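Local atomic coordinates of YjbQ family protein (Sulfolobus solfataricus, PDB entry 1VPH), a protein that is of unknown function but belongs to the UPF0047 (YjbQ) family, is built as a trimer and carries a bound potassium ion. Residues N65-G70 / W125-L130. Sequence-based numbering, arbitrary orientation.
Sequences NEHERG and WQNIFL
Asn65 and Asn127 form an antiparallel hydrogen-bonded pair where strand 60-65, outermost in its sheet within this chain, runs out against strand 127-132. Asn65 N donates to Asn127 O (2.8 Å) and Asn127 N to Asn65 O (2.6 Å). Beyond this pair the chain turns through an inverse gamma turn centred on His67 towards helix 69-83, with Glu68 at its N-cap, where OE2 accepts a weak bond from Gly70 N.

Polar links continue at the side chains. A water accepts from His67 N and donates weakly to Asn127 OD1, and Asp32 OD2 is hydrogen-bonded to both His67 ND1 and Asn127 ND2. Asn65 OD1 accepts from Glu66 N and is hydrogen-bonded to ND1 of His101 of the second subunit, a potassium-site residue.

Packing is carried by Glu66, whose extended chain, CG anti to the backbone N (chi1 -172°), runs alongside Trp125 with CG 3.7 Å from Trp125 CB. Cut back to alanine, this position would probably leave Trp125 CB and CD1 without their cover. The His67 and Phe129 side chains cross at about a right angle, ring planes 35° apart, while Asn65 O meets the Phe129 ring edge, 3.4 Å from Phe129 CE2.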
ATOM      1  N   ASN C  65       9.982   7.774   1.901  1.00 19.65           N
ATOM      2  CA  ASN C  65      10.957   7.657   2.977  1.00 18.62           C
ATOM      3  C   ASN C  65      11.885   8.848   2.975  1.00 19.27           C
ATOM      4  O   ASN C  65      11.583   9.846   2.338  1.00 18.95           O
ATOM      5  CB  ASN C  65      11.679   6.326   2.957  1.00 18.40           C
ATOM      6  CG  ASN C  65      11.837   5.808   4.320  1.00 24.27           C
ATOM      7  OD1 ASN C  65      12.867   6.070   4.956  1.00 22.62           O
ATOM      8  ND2 ASN C  65      10.750   5.175   4.866  1.00 23.26           N
ATOM      9  N   GLU C  66      12.978   8.758   3.730  1.00 18.98           N
ATOM     10  CA  GLU C  66      13.833   9.885   3.941  1.00 18.64           C
ATOM     11  C   GLU C  66      14.825  10.088   2.827  1.00 19.74           C
ATOM     12  O   GLU C  66      15.516   9.141   2.420  1.00 18.50           O
ATOM     13  CB  GLU C  66      14.611   9.731   5.252  1.00 19.74           C
ATOM     14  CG  GLU C  66      15.374  10.992   5.595  1.00 16.69           C
ATOM     15  CD  GLU C  66      16.046  10.946   6.951  1.00 30.36           C
ATOM     16  OE1 GLU C  66      15.671  10.119   7.828  1.00 23.52           O
ATOM     17  OE2 GLU C  66      16.965  11.781   7.124  1.00 25.49           O
ATOM     18  N   HIS C  67      14.930  11.342   2.367  1.00 20.96           N
ATOM     19  CA  HIS C  67      15.883  11.671   1.332  1.00 19.94           C
ATOM     20  C   HIS C  67      17.250  11.842   1.954  1.00 19.99           C
ATOM     21  O   HIS C  67      17.592  12.945   2.361  1.00 19.03           O
ATOM     22  CB  HIS C  67      15.508  12.961   0.618  1.00 21.59           C
ATOM     23  CG  HIS C  67      16.274  13.176  -0.638  1.00 19.99           C
ATOM     24  ND1 HIS C  67      15.657  13.328  -1.863  1.00 22.59           N
ATOM     25  CD2 HIS C  67      17.612  13.291  -0.864  1.00 22.64           C
ATOM     26  CE1 HIS C  67      16.585  13.551  -2.785  1.00 23.33           C
ATOM     27  NE2 HIS C  67      17.776  13.504  -2.212  1.00 21.67           N
ATOM     28  N   GLU C  68      18.003  10.754   2.038  1.00 18.00           N
ATOM     29  CA  GLU C  68      19.390  10.797   2.451  1.00 20.52           C
ATOM     30  C   GLU C  68      20.111   9.846   1.496  1.00 21.11           C
ATOM     31  O   GLU C  68      19.654   8.751   1.209  1.00 20.25           O
ATOM     32  CB  GLU C  68      19.552  10.414   3.922  1.00 20.14           C
ATOM     33  CG  GLU C  68      20.970  10.577   4.407  1.00 25.12           C
ATOM     34  CD  GLU C  68      21.884   9.362   4.100  1.00 21.39           C
ATOM     35  OE1 GLU C  68      21.446   8.204   4.285  1.00 23.90           O
ATOM     36  OE2 GLU C  68      23.078   9.579   3.739  1.00 22.86           O
ATOM     37  N   ARG C  69      21.214  10.300   0.944  1.00 21.42           N
ATOM     38  CA  ARG C  69      21.806   9.618  -0.198  1.00 23.01           C
ATOM     39  C   ARG C  69      22.261   8.201   0.153  1.00 20.83           C
ATOM     40  O   ARG C  69      22.070   7.275  -0.647  1.00 20.75           O
ATOM     41  CB  ARG C  69      22.973  10.495  -0.767  1.00 25.76           C
ATOM     42  CG  ARG C  69      23.780   9.789  -1.816  1.00 28.43           C
ATOM     43  CD  ARG C  69      24.815  10.700  -2.471  1.00 30.98           C
ATOM     44  NE  ARG C  69      25.963   9.920  -2.909  1.00 36.92           N
ATOM     45  N   GLY C  70      22.802   8.019   1.354  1.00 20.85           N
ATOM     46  CA  GLY C  70      23.162   6.676   1.843  1.00 21.23           C
ATOM     47  C   GLY C  70      21.967   5.731   1.913  1.00 20.11           C
ATOM     48  O   GLY C  70      22.005   4.605   1.380  1.00 19.63           O
ATOM     49  N   TRP C 125      10.726  13.800   7.487  1.00 24.76           N
ATOM     50  CA  TRP C 125      11.679  12.962   6.747  1.00 24.85           C
ATOM     51  C   TRP C 125      10.974  11.916   5.874  1.00 21.53           C
ATOM     52  O   TRP C 125      11.519  10.870   5.578  1.00 21.33           O
ATOM     53  CB  TRP C 125      12.708  12.393   7.708  1.00 28.55           C
ATOM     54  CG  TRP C 125      13.455  13.539   8.355  1.00 34.02           C
ATOM     55  CD1 TRP C 125      14.394  14.363   7.766  1.00 34.48           C
ATOM     56  CD2 TRP C 125      13.258  14.033   9.665  1.00 36.73           C
ATOM     57  NE1 TRP C 125      14.813  15.305   8.657  1.00 42.31           N
ATOM     58  CE2 TRP C 125      14.134  15.122   9.836  1.00 43.83           C
ATOM     59  CE3 TRP C 125      12.446  13.643  10.727  1.00 41.06           C
ATOM     60  CZ2 TRP C 125      14.209  15.832  11.027  1.00 48.41           C
ATOM     61  CZ3 TRP C 125      12.524  14.331  11.899  1.00 43.04           C
ATOM     62  CH2 TRP C 125      13.395  15.423  12.051  1.00 50.44           C
ATOM     63  N   GLN C 126       9.784  12.297   5.404  1.00 20.77           N
ATOM     64  CA  GLN C 126       8.973  11.464   4.591  1.00 21.40           C
ATOM     65  C   GLN C 126       8.820  12.061   3.201  1.00 20.92           C
ATOM     66  O   GLN C 126       7.923  12.849   2.948  1.00 23.15           O
ATOM     67  CB  GLN C 126       7.604  11.370   5.263  1.00 24.17           C
ATOM     68  CG  GLN C 126       6.775  10.237   4.821  1.00 25.06           C
ATOM     69  CD  GLN C 126       5.585  10.039   5.754  1.00 24.18           C
ATOM     70  OE1 GLN C 126       5.094  11.001   6.332  1.00 18.69           O
ATOM     71  NE2 GLN C 126       5.162   8.779   5.954  1.00 21.77           N
ATOM     72  N   ASN C 127       9.711  11.682   2.286  1.00 19.64           N
ATOM     73  CA  ASN C 127       9.686  12.233   0.932  1.00 17.38           C
ATOM     74  C   ASN C 127       9.101  11.164   0.027  1.00 19.74           C
ATOM     75  O   ASN C 127       9.140   9.961   0.351  1.00 21.26           O
ATOM     76  CB  ASN C 127      11.106  12.616   0.505  1.00 17.09           C
ATOM     77  CG  ASN C 127      11.568  13.943   1.129  1.00 23.06           C
ATOM     78  OD1 ASN C 127      11.258  14.276   2.285  1.00 20.94           O
ATOM     79  ND2 ASN C 127      12.252  14.723   0.338  1.00 19.40           N
ATOM     80  N   ILE C 128       8.597  11.602  -1.122  1.00 17.35           N
ATOM     81  CA  ILE C 128       7.920  10.711  -2.057  1.00 16.44           C
ATOM     82  C   ILE C 128       8.848  10.385  -3.221  1.00 17.42           C
ATOM     83  O   ILE C 128       9.415  11.303  -3.856  1.00 17.79           O
ATOM     84  CB  ILE C 128       6.687  11.361  -2.613  1.00 16.47           C
ATOM     85  CG1 ILE C 128       5.743  11.788  -1.477  1.00 18.13           C
ATOM     86  CG2 ILE C 128       5.994  10.393  -3.537  1.00 19.52           C
ATOM     87  CD1 ILE C 128       4.476  12.429  -1.920  1.00 18.61           C
ATOM     88  N   PHE C 129       9.000   9.090  -3.518  1.00 17.56           N
ATOM     89  CA  PHE C 129       9.913   8.644  -4.578  1.00 16.89           C
ATOM     90  C   PHE C 129       9.262   7.759  -5.612  1.00 17.00           C
ATOM     91  O   PHE C 129       8.507   6.821  -5.310  1.00 20.14           O
ATOM     92  CB  PHE C 129      11.082   7.862  -4.007  1.00 18.63           C
ATOM     93  CG  PHE C 129      11.982   8.641  -3.074  1.00 17.88           C
ATOM     94  CD1 PHE C 129      13.054   9.368  -3.560  1.00 22.04           C
ATOM     95  CD2 PHE C 129      11.779   8.567  -1.727  1.00 24.71           C
ATOM     96  CE1 PHE C 129      13.896  10.034  -2.693  1.00 21.96           C
ATOM     97  CE2 PHE C 129      12.586   9.251  -0.856  1.00 25.93           C
ATOM     98  CZ  PHE C 129      13.624   9.978  -1.316  1.00 18.19           C
ATOM     99  N   LEU C 130       9.605   8.016  -6.843  1.00 17.08           N
ATOM    100  CA  LEU C 130       9.445   7.051  -7.913  1.00 18.37           C
ATOM    101  C   LEU C 130      10.557   6.039  -7.797  1.00 18.54           C
ATOM    102  O   LEU C 130      11.769   6.416  -7.701  1.00 19.37           O
ATOM    103  CB  LEU C 130       9.544   7.751  -9.274  1.00 19.84           C
ATOM    104  CG  LEU C 130       9.589   6.677 -10.370  1.00 22.68           C
ATOM    105  CD1 LEU C 130       8.206   6.049 -10.474  1.00 21.28           C
ATOM    106  CD2 LEU C 130      10.031   7.242 -11.698  1.00 24.02           C
TER
HETATM  107  O   HOH W   1      13.445  13.402   3.579  1.00 22.64           O